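Local coordinates for chitin oligosaccahride binding protein NagB1 (Paenibacillus sp. FPU-7, PDB 7EHP) that binds chitin oligosaccharides such as N,N'-diacetylchitobiose, probably as the extracellular solute-binding component of a sugar uptake system, at residues T86-L89 / N90-L94. Sequence-based numbering, arbitrary orientation.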
ATOM      1  N   THR A  86     -17.383  -0.502  17.438  1.00 27.05           N
ATOM      2  CA  THR A  86     -18.292  -1.645  17.483  1.00 37.33           C
ATOM      3  C   THR A  86     -19.761  -1.256  17.713  1.00 31.78           C
ATOM      4  O   THR A  86     -20.643  -1.849  17.075  1.00 32.09           O
ATOM      5  CB  THR A  86     -17.817  -2.641  18.543  1.00 40.55           C
ATOM      6  OG1 THR A  86     -16.463  -3.023  18.253  1.00 34.23           O
ATOM      7  CG2 THR A  86     -18.701  -3.882  18.532  1.00 34.50           C
ATOM      8  N   PRO A  87     -20.088  -0.283  18.580  1.00 28.56           N
ATOM      9  CA  PRO A  87     -21.501   0.138  18.654  1.00 34.99           C
ATOM     10  C   PRO A  87     -22.042   0.598  17.317  1.00 37.24           C
ATOM     11  O   PRO A  87     -23.146   0.198  16.929  1.00 38.15           O
ATOM     12  CB  PRO A  87     -21.476   1.275  19.683  1.00 29.70           C
ATOM     13  CG  PRO A  87     -20.308   0.973  20.536  1.00 30.31           C
ATOM     14  CD  PRO A  87     -19.277   0.446  19.574  1.00 31.05           C
ATOM     15  N   ILE A  88     -21.259   1.398  16.581  1.00 35.09           N
ATOM     16  CA  ILE A  88     -21.691   1.920  15.287  1.00 30.53           C
ATOM     17  C   ILE A  88     -21.823   0.805  14.263  1.00 33.01           C
ATOM     18  O   ILE A  88     -22.753   0.801  13.444  1.00 36.84           O
ATOM     19  CB  ILE A  88     -20.712   3.003  14.814  1.00 29.77           C
ATOM     20  CG1 ILE A  88     -20.699   4.159  15.805  1.00 26.21           C
ATOM     21  CG2 ILE A  88     -21.049   3.469  13.393  1.00 27.81           C
ATOM     22  CD1 ILE A  88     -19.816   5.300  15.351  1.00 29.22           C
ATOM     23  N   LEU A  89     -20.890  -0.146  14.270  1.00 32.49           N
ATOM     24  CA  LEU A  89     -20.957  -1.230  13.297  1.00 33.91           C
ATOM     25  C   LEU A  89     -22.187  -2.095  13.518  1.00 28.03           C
ATOM     26  O   LEU A  89     -22.753  -2.623  12.554  1.00 28.06           O
ATOM     27  CB  LEU A  89     -19.686  -2.081  13.365  1.00 32.39           C
ATOM     28  CG  LEU A  89     -18.418  -1.404  12.837  1.00 29.57           C
ATOM     29  CD1 LEU A  89     -17.170  -2.219  13.159  1.00 30.80           C
ATOM     30  CD2 LEU A  89     -18.551  -1.172  11.358  1.00 27.09           C
ATOM     31  N   ASN A  90     -22.591  -2.262  14.778  1.00 31.01           N
ATOM     32  CA  ASN A  90     -23.786  -3.034  15.099  1.00 39.73           C
ATOM     33  C   ASN A  90     -25.043  -2.309  14.631  1.00 38.88           C
ATOM     34  O   ASN A  90     -25.909  -2.907  13.979  1.00 41.63           O
ATOM     35  CB  ASN A  90     -23.832  -3.295  16.607  1.00 36.27           C
ATOM     36  CG  ASN A  90     -22.874  -4.410  17.041  1.00 48.76           C
ATOM     37  OD1 ASN A  90     -22.176  -5.021  16.217  1.00 39.21           O
ATOM     38  ND2 ASN A  90     -22.816  -4.651  18.346  1.00 50.68           N
ATOM     39  N   GLU A  91     -25.150  -1.012  14.953  1.00 38.21           N
ATOM     40  CA  GLU A  91     -26.273  -0.191  14.506  1.00 33.89           C
ATOM     41  C   GLU A  91     -26.518  -0.349  13.013  1.00 37.16           C
ATOM     42  O   GLU A  91     -27.656  -0.576  12.576  1.00 33.44           O
ATOM     43  CB  GLU A  91     -26.004   1.281  14.814  1.00 38.26           C
ATOM     44  CG  GLU A  91     -26.558   1.803  16.115  1.00 39.62           C
ATOM     45  CD  GLU A  91     -26.146   3.249  16.387  1.00 51.69           C
ATOM     46  OE1 GLU A  91     -25.973   4.025  15.414  1.00 44.56           O
ATOM     47  OE2 GLU A  91     -26.010   3.614  17.578  1.00 61.49           O
ATOM     48  N   LEU A  92     -25.454  -0.226  12.215  1.00 30.82           N
ATOM     49  CA  LEU A  92     -25.544  -0.172  10.763  1.00 25.99           C
ATOM     50  C   LEU A  92     -25.559  -1.541  10.108  1.00 29.87           C
ATOM     51  O   LEU A  92     -25.710  -1.621   8.881  1.00 30.78           O
ATOM     52  CB  LEU A  92     -24.383   0.649  10.183  1.00 28.42           C
ATOM     53  CG  LEU A  92     -24.259   2.111  10.608  1.00 31.05           C
ATOM     54  CD1 LEU A  92     -22.993   2.738   9.984  1.00 20.41           C
ATOM     55  CD2 LEU A  92     -25.530   2.874  10.214  1.00 24.20           C
ATOM     56  N   GLY A  93     -25.392  -2.608  10.887  1.00 36.32           N
ATOM     57  CA  GLY A  93     -25.402  -3.952  10.338  1.00 36.64           C
ATOM     58  C   GLY A  93     -24.233  -4.258   9.435  1.00 40.56           C
ATOM     59  O   GLY A  93     -24.371  -5.035   8.480  1.00 38.06           O
ATOM     60  N   LEU A  94     -23.072  -3.669   9.711  1.00 37.30           N
ATOM     61  CA  LEU A  94     -21.961  -3.745   8.775  1.00 37.51           C
ATOM     62  C   LEU A  94     -20.870  -4.711   9.202  1.00 36.01           C
ATOM     63  O   LEU A  94     -20.102  -5.159   8.345  1.00 36.53           O
ATOM     64  CB  LEU A  94     -21.344  -2.352   8.576  1.00 30.25           C
ATOM     65  CG  LEU A  94     -22.168  -1.426   7.679  1.00 28.44           C
ATOM     66  CD1 LEU A  94     -21.512  -0.044   7.549  1.00 31.13           C
ATOM     67  CD2 LEU A  94     -22.389  -2.070   6.314  1.00 25.24           C
TER
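N90 begins the second half of the helix by bonding its N to T86 O at 3.0 Å, and its side chain runs back alongside that of T86, pointing the same way. With CG beside its own backbone N (chi1 -77°), the amide comes back over the preceding turn: CG lies 3.4 Å from T86 O, and ND2 lies 4.2 Å from T86 CG2. The hydroxyl of T86 turns instead to E84, to which it is hydrogen-bonded. E91 follows with a bond from its N to P87 O, while its CB sits near the carbonyl oxygens of both P87 and I88. L92 N bonds to I88 O, and L92 CD1 packs 4.0 Å from I88 CG2. These two side chains run side by side against helix 294-307, where both touch I304 and I88 also touches V301. At G93, phi turns positive (67°) and the helix stops; G93 N bonds to N90 O. L94 N then closes back on L89 O at 3.0 Å. L94 CB meets L89 CD2 at 4.1 Å, the two side chains crossing at about a right angle, and L89 also packs on I110 and L113 of strand 109-125. The positive phi of G93, the inner bond from G93 N to N90 O and the outer one from L94 N to L89 O make this a Schellman motif, the cap that ends helix 86-92 where it packs against strand 109-125 and helix 294-307.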